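PDB 3M4X: NOL1/NOP2/sun family protein from Enterococcus faecium, which probably methylates cytosine in ribosomal RNA, combining a Rossmann-like methyltransferase domain with a C-terminal PUA-like RNA-binding domain. Local coordinates for residues 344-349 with 353-358; 215-220 with 246-251; 7-12 with 189-194. One frame throughout, in Å; residues are numbered along the deposited sequence.

Interaction 1: 344-349 with 353-358; sequences RLLVFN and WEVPEL
Arg344 lays its aliphatic stem against the carboxylate of Glu357. From Arg344, CB sits 4.1 Å from Val355 O; CG then comes to 3.1 Å from Glu357 OE1. CD lies as near to OE2 of the same carboxylate, at 3.1 Å. The chain bends at its third torsion (chi3 -61°), and NE stops 4.2 Å from Glu357 OE2, short of a salt bridge, with the guanidinium plane almost perpendicular to the carboxylate. Arg344 opens the first strand of an antiparallel beta hairpin, strands 344-348 and 351-355, at one edge of a four-stranded sheet. Arg344 with Val355 and Leu346 with Trp353 are its hydrogen-bonded pairs, two backbone bonds each, and Leu345 faces Glu354 in the non-hydrogen-bonded position between them. On the face carrying Arg344, Leu346 and Val355 cross at about a right angle, CD1 of the first 3.9 Å from CG2 of the second, and Phe348 CD1 approaches Trp353 CD1 to 3.6 Å, the rings inclined at 36° in an oblique meeting. On the other face Leu345 CD2 lies 4.1 Å from Glu354 CB, while the Glu354 carboxylate, buried, is held by Tyr339 OH and the backbone nitrogens of Thr342 and Gly343.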
loop_
_atom_site.group_PDB
_atom_site.type_symbol
_atom_site.label_atom_id
_atom_site.label_comp_id
_atom_site.label_asym_id
_atom_site.label_seq_id
_atom_site.Cartn_x
_atom_site.Cartn_y
_atom_site.Cartn_z
ATOM N N ARG A 344 -6.178 -9.886 19.020
ATOM C CA ARG A 344 -5.585 -10.894 19.898
ATOM C C ARG A 344 -4.106 -10.622 20.128
ATOM O O ARG A 344 -3.402 -10.212 19.215
ATOM C CB ARG A 344 -5.751 -12.292 19.298
ATOM C CG ARG A 344 -7.042 -12.490 18.537
ATOM C CD ARG A 344 -7.483 -13.944 18.576
ATOM N NE ARG A 344 -6.508 -14.852 17.976
ATOM C CZ ARG A 344 -6.336 -16.115 18.359
ATOM N NH1 ARG A 344 -7.065 -16.616 19.350
ATOM N NH2 ARG A 344 -5.428 -16.876 17.760
ATOM N N LEU A 345 -3.623 -10.875 21.339
ATOM C CA LEU A 345 -2.216 -10.632 21.632
ATOM C C LEU A 345 -1.394 -11.915 21.543
ATOM O O LEU A 345 -1.615 -12.858 22.297
ATOM C CB LEU A 345 -2.046 -9.973 23.006
ATOM C CG LEU A 345 -2.787 -8.651 23.205
ATOM C CD1 LEU A 345 -2.821 -8.273 24.671
ATOM C CD2 LEU A 345 -2.155 -7.549 22.375
ATOM N N LEU A 346 -0.447 -11.941 20.610
ATOM C CA LEU A 346 0.413 -13.101 20.429
ATOM C C LEU A 346 1.876 -12.700 20.534
ATOM O O LEU A 346 2.238 -11.556 20.257
ATOM C CB LEU A 346 0.159 -13.752 19.072
ATOM C CG LEU A 346 -1.288 -13.896 18.593
ATOM C CD1 LEU A 346 -1.322 -14.678 17.292
ATOM C CD2 LEU A 346 -2.178 -14.565 19.625
ATOM N N VAL A 347 2.717 -13.647 20.933
ATOM C CA VAL A 347 4.150 -13.408 20.998
ATOM C C VAL A 347 4.914 -14.398 20.111
ATOM O O VAL A 347 4.643 -15.599 20.133
ATOM C CB VAL A 347 4.671 -13.502 22.450
ATOM C CG1 VAL A 347 6.130 -13.076 22.523
ATOM C CG2 VAL A 347 3.819 -12.645 23.387
ATOM N N PHE A 348 5.839 -13.882 19.307
ATOM C CA PHE A 348 6.787 -14.711 18.569
ATOM C C PHE A 348 8.149 -14.051 18.723
ATOM O O PHE A 348 8.288 -12.864 18.432
ATOM C CB PHE A 348 6.439 -14.781 17.075
ATOM C CG PHE A 348 4.964 -14.853 16.784
ATOM C CD1 PHE A 348 4.334 -13.830 16.091
ATOM C CD2 PHE A 348 4.212 -15.946 17.181
ATOM C CE1 PHE A 348 2.974 -13.889 15.806
ATOM C CE2 PHE A 348 2.850 -16.013 16.903
ATOM C CZ PHE A 348 2.231 -14.982 16.216
ATOM N N ASN A 349 9.151 -14.796 19.184
ATOM C CA ASN A 349 10.488 -14.226 19.369
ATOM C C ASN A 349 10.509 -13.025 20.310
ATOM O O ASN A 349 11.327 -12.113 20.138
ATOM C CB ASN A 349 11.088 -13.803 18.024
ATOM C CG ASN A 349 11.758 -14.946 17.298
ATOM O OD1 ASN A 349 11.889 -16.045 17.836
ATOM N ND2 ASN A 349 12.194 -14.691 16.070
ATOM N N TRP A 353 2.480 -8.917 19.372
ATOM C CA TRP A 353 1.707 -8.503 18.214
ATOM C C TRP A 353 0.253 -8.430 18.579
ATOM O O TRP A 353 -0.238 -9.217 19.383
ATOM C CB TRP A 353 1.851 -9.516 17.074
ATOM C CG TRP A 353 3.180 -9.518 16.432
ATOM C CD1 TRP A 353 4.254 -10.289 16.768
ATOM C CD2 TRP A 353 3.584 -8.722 15.319
ATOM N NE1 TRP A 353 5.311 -10.011 15.934
ATOM C CE2 TRP A 353 4.925 -9.043 15.039
ATOM C CE3 TRP A 353 2.952 -7.753 14.536
ATOM C CZ2 TRP A 353 5.636 -8.441 14.012
ATOM C CZ3 TRP A 353 3.660 -7.158 13.518
ATOM C CH2 TRP A 353 4.985 -7.500 13.266
ATOM N N GLU A 354 -0.454 -7.501 17.959
ATOM C CA GLU A 354 -1.892 -7.449 18.119
ATOM C C GLU A 354 -2.455 -7.757 16.755
ATOM O O GLU A 354 -2.237 -6.999 15.808
ATOM C CB GLU A 354 -2.338 -6.066 18.591
ATOM C CG GLU A 354 -3.848 -5.896 18.666
ATOM C CD GLU A 354 -4.243 -4.520 19.141
ATOM O OE1 GLU A 354 -3.398 -3.842 19.759
ATOM O OE2 GLU A 354 -5.394 -4.112 18.891
ATOM N N VAL A 355 -3.163 -8.878 16.661
ATOM C CA VAL A 355 -3.613 -9.415 15.387
ATOM C C VAL A 355 -5.120 -9.263 15.256
ATOM O O VAL A 355 -5.854 -9.542 16.196
ATOM C CB VAL A 355 -3.260 -10.910 15.270
ATOM C CG1 VAL A 355 -3.506 -11.399 13.855
ATOM C CG2 VAL A 355 -1.814 -11.135 15.659
ATOM N N PRO A 356 -5.586 -8.818 14.083
ATOM C CA PRO A 356 -7.021 -8.618 13.897
ATOM C C PRO A 356 -7.773 -9.916 14.100
ATOM O O PRO A 356 -7.259 -11.000 13.834
ATOM C CB PRO A 356 -7.122 -8.166 12.442
ATOM C CG PRO A 356 -5.791 -7.591 12.143
ATOM C CD PRO A 356 -4.825 -8.445 12.885
ATOM N N GLU A 357 -8.996 -9.802 14.581
ATOM C CA GLU A 357 -9.774 -10.980 14.889
ATOM C C GLU A 357 -10.135 -11.707 13.601
ATOM O O GLU A 357 -10.383 -12.905 13.614
ATOM C CB GLU A 357 -11.028 -10.590 15.667
ATOM C CG GLU A 357 -11.524 -11.683 16.576
ATOM C CD GLU A 357 -10.517 -12.028 17.652
ATOM O OE1 GLU A 357 -9.841 -11.102 18.148
ATOM O OE2 GLU A 357 -10.399 -13.221 18.000
ATOM N N LEU A 358 -10.141 -10.966 12.495
ATOM C CA LEU A 358 -10.507 -11.486 11.186
ATOM C C LEU A 358 -9.441 -12.395 10.600
ATOM O O LEU A 358 -9.707 -13.144 9.665
ATOM C CB LEU A 358 -10.734 -10.337 10.198
ATOM C CG LEU A 358 -12.102 -9.681 10.091
ATOM C CD1 LEU A 358 -13.166 -10.745 9.887
ATOM C CD2 LEU A 358 -12.376 -8.867 11.335
#

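Interaction 2: 215-220 with 246-251; sequences EILSSA and ISWLVE
The indole of Trp248 meets Leu217 at its edge: CZ3, on the six-membered ring, comes to 4.2 Å from Leu217 CB, which lies near the ring plane. Leu217 therefore uses the rim of the indole and neither of its faces. The first torsion of Trp248 (chi1 178°) sets CG opposite the backbone N, and this carries the six-membered ring across to helix 205-222. A second point of contact lies one residue along, where Leu217 CD1 reaches Leu249 CD1 at 4.0 Å. The same methyl is almost equally close to Leu249 CD2, at 4.1 Å, so it rests against the fork of the other leucine, and the two side chains cross at about a right angle. Such packing is how a Rossmann-like methyltransferase domain lines one side of its sheet with helices. Helix 205-222 belongs to the beta-alpha-beta crossover between the parallel strands 176-182 and 228-234, and helix 243-252 follows the latter strand. Both leucines also rest on Leu230 of that strand, so strand and helices share one apolar layer. Nearby, Ser218 OG turns back on its own helix and donates to Glu215 O at 2.8 Å. With only carbon atoms touching between the two segments, cohesion here probably comes from dispersion and the exclusion of water, forces that tie the helices together without a directional bond to fix their exact spacing.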
loop_
_atom_site.group_PDB
_atom_site.type_symbol
_atom_site.label_atom_id
_atom_site.label_comp_id
_atom_site.label_asym_id
_atom_site.label_seq_id
_atom_site.Cartn_x
_atom_site.Cartn_y
_atom_site.Cartn_z
ATOM N N GLU A 215 -2.719 -16.824 -14.994
ATOM C CA GLU A 215 -2.368 -17.706 -13.887
ATOM C C GLU A 215 -2.582 -17.044 -12.521
ATOM O O GLU A 215 -3.103 -17.666 -11.589
ATOM C CB GLU A 215 -0.918 -18.180 -14.029
ATOM C CG GLU A 215 -0.705 -19.130 -15.202
ATOM C CD GLU A 215 0.669 -19.005 -15.831
ATOM O OE1 GLU A 215 1.629 -18.659 -15.108
ATOM O OE2 GLU A 215 0.787 -19.258 -17.052
ATOM N N ILE A 216 -2.165 -15.787 -12.408
ATOM C CA ILE A 216 -2.318 -15.049 -11.178
ATOM C C ILE A 216 -3.803 -14.907 -10.860
ATOM O O ILE A 216 -4.233 -15.173 -9.733
ATOM C CB ILE A 216 -1.626 -13.670 -11.261
ATOM C CG1 ILE A 216 -0.118 -13.852 -11.416
ATOM C CG2 ILE A 216 -1.913 -12.830 -10.011
ATOM C CD1 ILE A 216 0.638 -12.569 -11.627
ATOM N N LEU A 217 -4.583 -14.537 -11.873
ATOM C CA LEU A 217 -6.023 -14.312 -11.733
ATOM C C LEU A 217 -6.837 -15.557 -11.446
ATOM O O LEU A 217 -7.910 -15.473 -10.848
ATOM C CB LEU A 217 -6.583 -13.653 -12.996
ATOM C CG LEU A 217 -6.279 -12.175 -13.196
ATOM C CD1 LEU A 217 -6.678 -11.790 -14.605
ATOM C CD2 LEU A 217 -7.042 -11.345 -12.148
ATOM N N SER A 218 -6.360 -16.708 -11.909
ATOM C CA SER A 218 -7.084 -17.942 -11.684
ATOM C C SER A 218 -6.969 -18.316 -10.210
ATOM O O SER A 218 -7.874 -18.932 -9.635
ATOM C CB SER A 218 -6.581 -19.061 -12.607
ATOM O OG SER A 218 -5.231 -19.398 -12.335
ATOM N N SER A 219 -5.863 -17.921 -9.588
ATOM C CA SER A 219 -5.742 -18.075 -8.148
ATOM C C SER A 219 -6.574 -17.029 -7.411
ATOM O O SER A 219 -7.277 -17.345 -6.445
ATOM C CB SER A 219 -4.284 -17.998 -7.719
ATOM O OG SER A 219 -3.572 -19.139 -8.151
ATOM N N ALA A 220 -6.495 -15.781 -7.875
ATOM C CA ALA A 220 -7.182 -14.672 -7.217
ATOM C C ALA A 220 -8.661 -14.951 -7.090
ATOM O O ALA A 220 -9.243 -14.806 -6.012
ATOM C CB ALA A 220 -6.952 -13.344 -7.990
ATOM N N ILE A 246 -9.607 -8.973 -19.491
ATOM C CA ILE A 246 -10.977 -8.788 -19.017
ATOM C C ILE A 246 -12.011 -9.649 -19.770
ATOM O O ILE A 246 -12.963 -10.150 -19.174
ATOM C CB ILE A 246 -11.407 -7.312 -19.058
ATOM C CG1 ILE A 246 -10.349 -6.428 -18.390
ATOM C CG2 ILE A 246 -12.747 -7.139 -18.359
ATOM C CD1 ILE A 246 -10.079 -6.816 -16.959
ATOM N N SER A 247 -11.828 -9.814 -21.079
ATOM C CA SER A 247 -12.708 -10.674 -21.866
ATOM C C SER A 247 -12.569 -12.099 -21.376
ATOM O O SER A 247 -13.546 -12.777 -21.117
ATOM C CB SER A 247 -12.325 -10.617 -23.355
ATOM O OG SER A 247 -12.360 -9.288 -23.827
ATOM N N TRP A 248 -11.326 -12.549 -21.287
ATOM C CA TRP A 248 -11.010 -13.863 -20.776
ATOM C C TRP A 248 -11.665 -14.108 -19.409
ATOM O O TRP A 248 -12.255 -15.169 -19.179
ATOM C CB TRP A 248 -9.491 -14.026 -20.692
ATOM C CG TRP A 248 -9.069 -15.346 -20.121
ATOM C CD1 TRP A 248 -8.963 -16.532 -20.790
ATOM C CD2 TRP A 248 -8.691 -15.614 -18.761
ATOM N NE1 TRP A 248 -8.544 -17.519 -19.933
ATOM C CE2 TRP A 248 -8.371 -16.986 -18.681
ATOM C CE3 TRP A 248 -8.595 -14.826 -17.603
ATOM C CZ2 TRP A 248 -7.951 -17.587 -17.497
ATOM C CZ3 TRP A 248 -8.180 -15.422 -16.426
ATOM C CH2 TRP A 248 -7.872 -16.795 -16.381
ATOM N N LEU A 249 -11.572 -13.129 -18.508
ATOM C CA LEU A 249 -12.254 -13.227 -17.209
ATOM C C LEU A 249 -13.759 -13.418 -17.371
ATOM O O LEU A 249 -14.349 -14.304 -16.755
ATOM C CB LEU A 249 -11.990 -11.989 -16.342
ATOM C CG LEU A 249 -10.653 -11.902 -15.605
ATOM C CD1 LEU A 249 -10.484 -10.549 -14.886
ATOM C CD2 LEU A 249 -10.553 -13.048 -14.629
ATOM N N VAL A 250 -14.377 -12.567 -18.189
ATOM C CA VAL A 250 -15.823 -12.602 -18.400
ATOM C C VAL A 250 -16.285 -13.887 -19.101
ATOM O O VAL A 250 -17.396 -14.370 -18.873
ATOM C CB VAL A 250 -16.300 -11.378 -19.217
ATOM C CG1 VAL A 250 -17.757 -11.549 -19.666
ATOM C CG2 VAL A 250 -16.121 -10.103 -18.417
ATOM N N GLU A 251 -15.425 -14.446 -19.943
ATOM C CA GLU A 251 -15.782 -15.665 -20.657
ATOM C C GLU A 251 -15.656 -16.913 -19.800
ATOM O O GLU A 251 -16.389 -17.884 -19.990
ATOM C CB GLU A 251 -14.949 -15.803 -21.935
ATOM C CG GLU A 251 -15.419 -14.858 -23.028
ATOM C CD GLU A 251 -14.379 -14.613 -24.101
ATOM O OE1 GLU A 251 -13.233 -15.091 -23.954
ATOM O OE2 GLU A 251 -14.707 -13.921 -25.086
#

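Interaction 3: 7-12 with 189-194; sequences TLPQQF and GMFRKD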
loop_
_atom_site.group_PDB
_atom_site.type_symbol
_atom_site.label_atom_id
_atom_site.label_comp_id
_atom_site.label_asym_id
_atom_site.label_seq_id
_atom_site.Cartn_x
_atom_site.Cartn_y
_atom_site.Cartn_z
ATOM N N THR A 7 13.586 7.137 -27.733
ATOM C CA THR A 7 14.122 5.901 -28.304
ATOM C C THR A 7 13.177 4.712 -28.144
ATOM O O THR A 7 13.498 3.747 -27.454
ATOM C CB THR A 7 15.467 5.536 -27.660
ATOM O OG1 THR A 7 15.409 5.799 -26.247
ATOM C CG2 THR A 7 16.595 6.349 -28.288
ATOM N N LEU A 8 12.016 4.778 -28.786
ATOM C CA LEU A 8 11.061 3.675 -28.741
ATOM C C LEU A 8 11.542 2.489 -29.580
ATOM O O LEU A 8 12.236 2.675 -30.578
ATOM C CB LEU A 8 9.690 4.137 -29.242
ATOM C CG LEU A 8 9.102 5.363 -28.545
ATOM C CD1 LEU A 8 7.768 5.742 -29.159
ATOM C CD2 LEU A 8 8.954 5.104 -27.062
ATOM N N PRO A 9 11.178 1.261 -29.171
ATOM C CA PRO A 9 11.465 0.048 -29.946
ATOM C C PRO A 9 10.663 -0.005 -31.242
ATOM O O PRO A 9 9.452 0.226 -31.224
ATOM C CB PRO A 9 11.017 -1.078 -29.007
ATOM C CG PRO A 9 11.088 -0.481 -27.638
ATOM C CD PRO A 9 10.661 0.941 -27.832
ATOM N N GLN A 10 11.336 -0.317 -32.348
ATOM C CA GLN A 10 10.704 -0.328 -33.666
ATOM C C GLN A 10 9.429 -1.162 -33.683
ATOM O O GLN A 10 8.428 -0.754 -34.271
ATOM C CB GLN A 10 11.675 -0.837 -34.745
ATOM C CG GLN A 10 13.143 -0.739 -34.358
ATOM C CD GLN A 10 13.520 -1.726 -33.264
ATOM O OE1 GLN A 10 13.461 -2.941 -33.464
ATOM N NE2 GLN A 10 13.905 -1.207 -32.100
ATOM N N GLN A 11 9.465 -2.325 -33.042
ATOM C CA GLN A 11 8.310 -3.228 -33.054
ATOM C C GLN A 11 7.106 -2.639 -32.321
ATOM O O GLN A 11 5.956 -2.878 -32.694
ATOM C CB GLN A 11 8.678 -4.591 -32.463
ATOM C CG GLN A 11 9.756 -5.318 -33.242
ATOM C CD GLN A 11 9.480 -5.340 -34.731
ATOM O OE1 GLN A 11 10.293 -4.867 -35.527
ATOM N NE2 GLN A 11 8.327 -5.886 -35.117
ATOM N N PHE A 12 7.399 -1.872 -31.278
ATOM C CA PHE A 12 6.407 -1.158 -30.482
ATOM C C PHE A 12 5.764 -0.041 -31.302
ATOM O O PHE A 12 4.542 0.110 -31.319
ATOM C CB PHE A 12 7.104 -0.581 -29.246
ATOM C CG PHE A 12 6.234 0.310 -28.408
ATOM C CD1 PHE A 12 5.403 -0.225 -27.430
ATOM C CD2 PHE A 12 6.263 1.684 -28.578
ATOM C CE1 PHE A 12 4.613 0.600 -26.651
ATOM C CE2 PHE A 12 5.471 2.510 -27.804
ATOM C CZ PHE A 12 4.644 1.968 -26.839
ATOM N N GLY A 189 3.941 1.445 -19.829
ATOM C CA GLY A 189 3.600 2.648 -19.089
ATOM C C GLY A 189 4.767 3.106 -18.248
ATOM O O GLY A 189 4.711 4.165 -17.617
HETATM N N MSE A 190 5.837 2.313 -18.246
HETATM C CA MSE A 190 7.044 2.653 -17.491
HETATM C C MSE A 190 8.182 3.144 -18.402
HETATM O O MSE A 190 9.289 3.417 -17.927
HETATM C CB MSE A 190 7.525 1.453 -16.665
HETATM C CG MSE A 190 6.579 1.007 -15.544
HETATM SE SE MSE A 190 6.237 2.402 -14.191
HETATM C CE MSE A 190 4.439 2.939 -14.760
ATOM N N PHE A 191 7.910 3.260 -19.699
ATOM C CA PHE A 191 8.927 3.707 -20.663
ATOM C C PHE A 191 9.580 5.066 -20.326
ATOM O O PHE A 191 10.810 5.188 -20.338
ATOM C CB PHE A 191 8.351 3.743 -22.080
ATOM C CG PHE A 191 8.268 2.399 -22.742
ATOM C CD1 PHE A 191 8.599 1.243 -22.053
ATOM C CD2 PHE A 191 7.847 2.292 -24.057
ATOM C CE1 PHE A 191 8.517 -0.003 -22.664
ATOM C CE2 PHE A 191 7.765 1.052 -24.672
ATOM C CZ PHE A 191 8.101 -0.095 -23.972
ATOM N N ARG A 192 8.758 6.080 -20.054
ATOM C CA ARG A 192 9.258 7.399 -19.676
ATOM C C ARG A 192 10.054 7.343 -18.377
ATOM O O ARG A 192 11.121 7.944 -18.262
ATOM C CB ARG A 192 8.104 8.387 -19.489
ATOM C CG ARG A 192 7.459 8.890 -20.769
ATOM C CD ARG A 192 6.955 10.331 -20.611
ATOM N NE ARG A 192 5.812 10.468 -19.700
ATOM C CZ ARG A 192 4.713 11.160 -19.997
ATOM N NH1 ARG A 192 4.610 11.771 -21.180
ATOM N NH2 ARG A 192 3.712 11.244 -19.124
ATOM N N LYS A 193 9.522 6.615 -17.401
ATOM C CA LYS A 193 10.067 6.598 -16.044
ATOM C C LYS A 193 11.307 5.712 -15.921
ATOM O O LYS A 193 12.317 6.128 -15.359
ATOM C CB LYS A 193 8.991 6.151 -15.045
ATOM C CG LYS A 193 9.186 6.674 -13.628
ATOM C CD LYS A 193 8.109 6.142 -12.671
ATOM C CE LYS A 193 8.175 6.835 -11.309
ATOM N NZ LYS A 193 7.323 6.165 -10.288
ATOM N N ASP A 194 11.237 4.495 -16.451
ATOM C CA ASP A 194 12.364 3.574 -16.338
ATOM C C ASP A 194 12.906 3.129 -17.695
ATOM O O ASP A 194 12.327 2.265 -18.341
ATOM C CB ASP A 194 11.975 2.357 -15.502
ATOM C CG ASP A 194 13.124 1.397 -15.316
ATOM O OD1 ASP A 194 14.253 1.734 -15.743
ATOM O OD2 ASP A 194 12.896 0.307 -14.749
#
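Phe191 pushes one corner of its ring into a shallow hollow built by Leu8, Pro9 and Phe12. The bump is CE2, and the floor is one face of the Phe12 ring: CE2 stands over the middle of that ring, 3.7 Å from Phe12 CE1 and only slightly farther from the other ring carbons it covers. The rings form an edge-to-face pair, with centroids 5.1 Å apart and planes inclined at 60°. Pro9 supplies one wall, its CD 4.3 Å from Phe191 CE2; Leu8 supplies another, its CD2 4.3 Å from Phe191 CD2. With CG opposite the backbone N (chi1 174°) the Phe12 ring is carried toward Phe191, and chi2 (86°) turns a face to it. Phe27 and Leu31 of helix 24-33 also touch Phe12, while Phe191 has a second edge-to-face partner in Trp201. Pro9 takes the N-cap position of helix 10-20, so the hollow is formed where that helix begins. Facing it is the loop between strand 176-182 and helix 195-200, which continues from the Pro-Cys sequence that marks RNA cytosine-5 methyltransferases. The contact thus seats the N-terminal domain against the methyltransferase domain. Its chemistry is wholly apolar, though not featureless: the slightly positive C-H edge of Phe191 is directed at the electron-rich face of Phe12, which probably adds a modest electrostatic preference to the dispersion that binds the two domains here.

In the fold
Read from the N terminus, the three contacts follow one another in series, neither nested nor crossed. Interaction 3 closes by far the longest loop, bringing residues 7-12 of the N-terminal domain to 189-194 of the methyltransferase domain. The chain then enters interaction 2, 215-220 with 246-251, a shorter closure within that domain which passes through strand 228-234 on the way. Interaction 1, 344-349 with 353-358, is the most local, a hairpin in the first C-terminal domain. Interactions 2 and 3 have centres about 27 Å apart, whereas interactions 1 and 3 lie on opposite sides of the chain's centre, with about 46 Å between their centres.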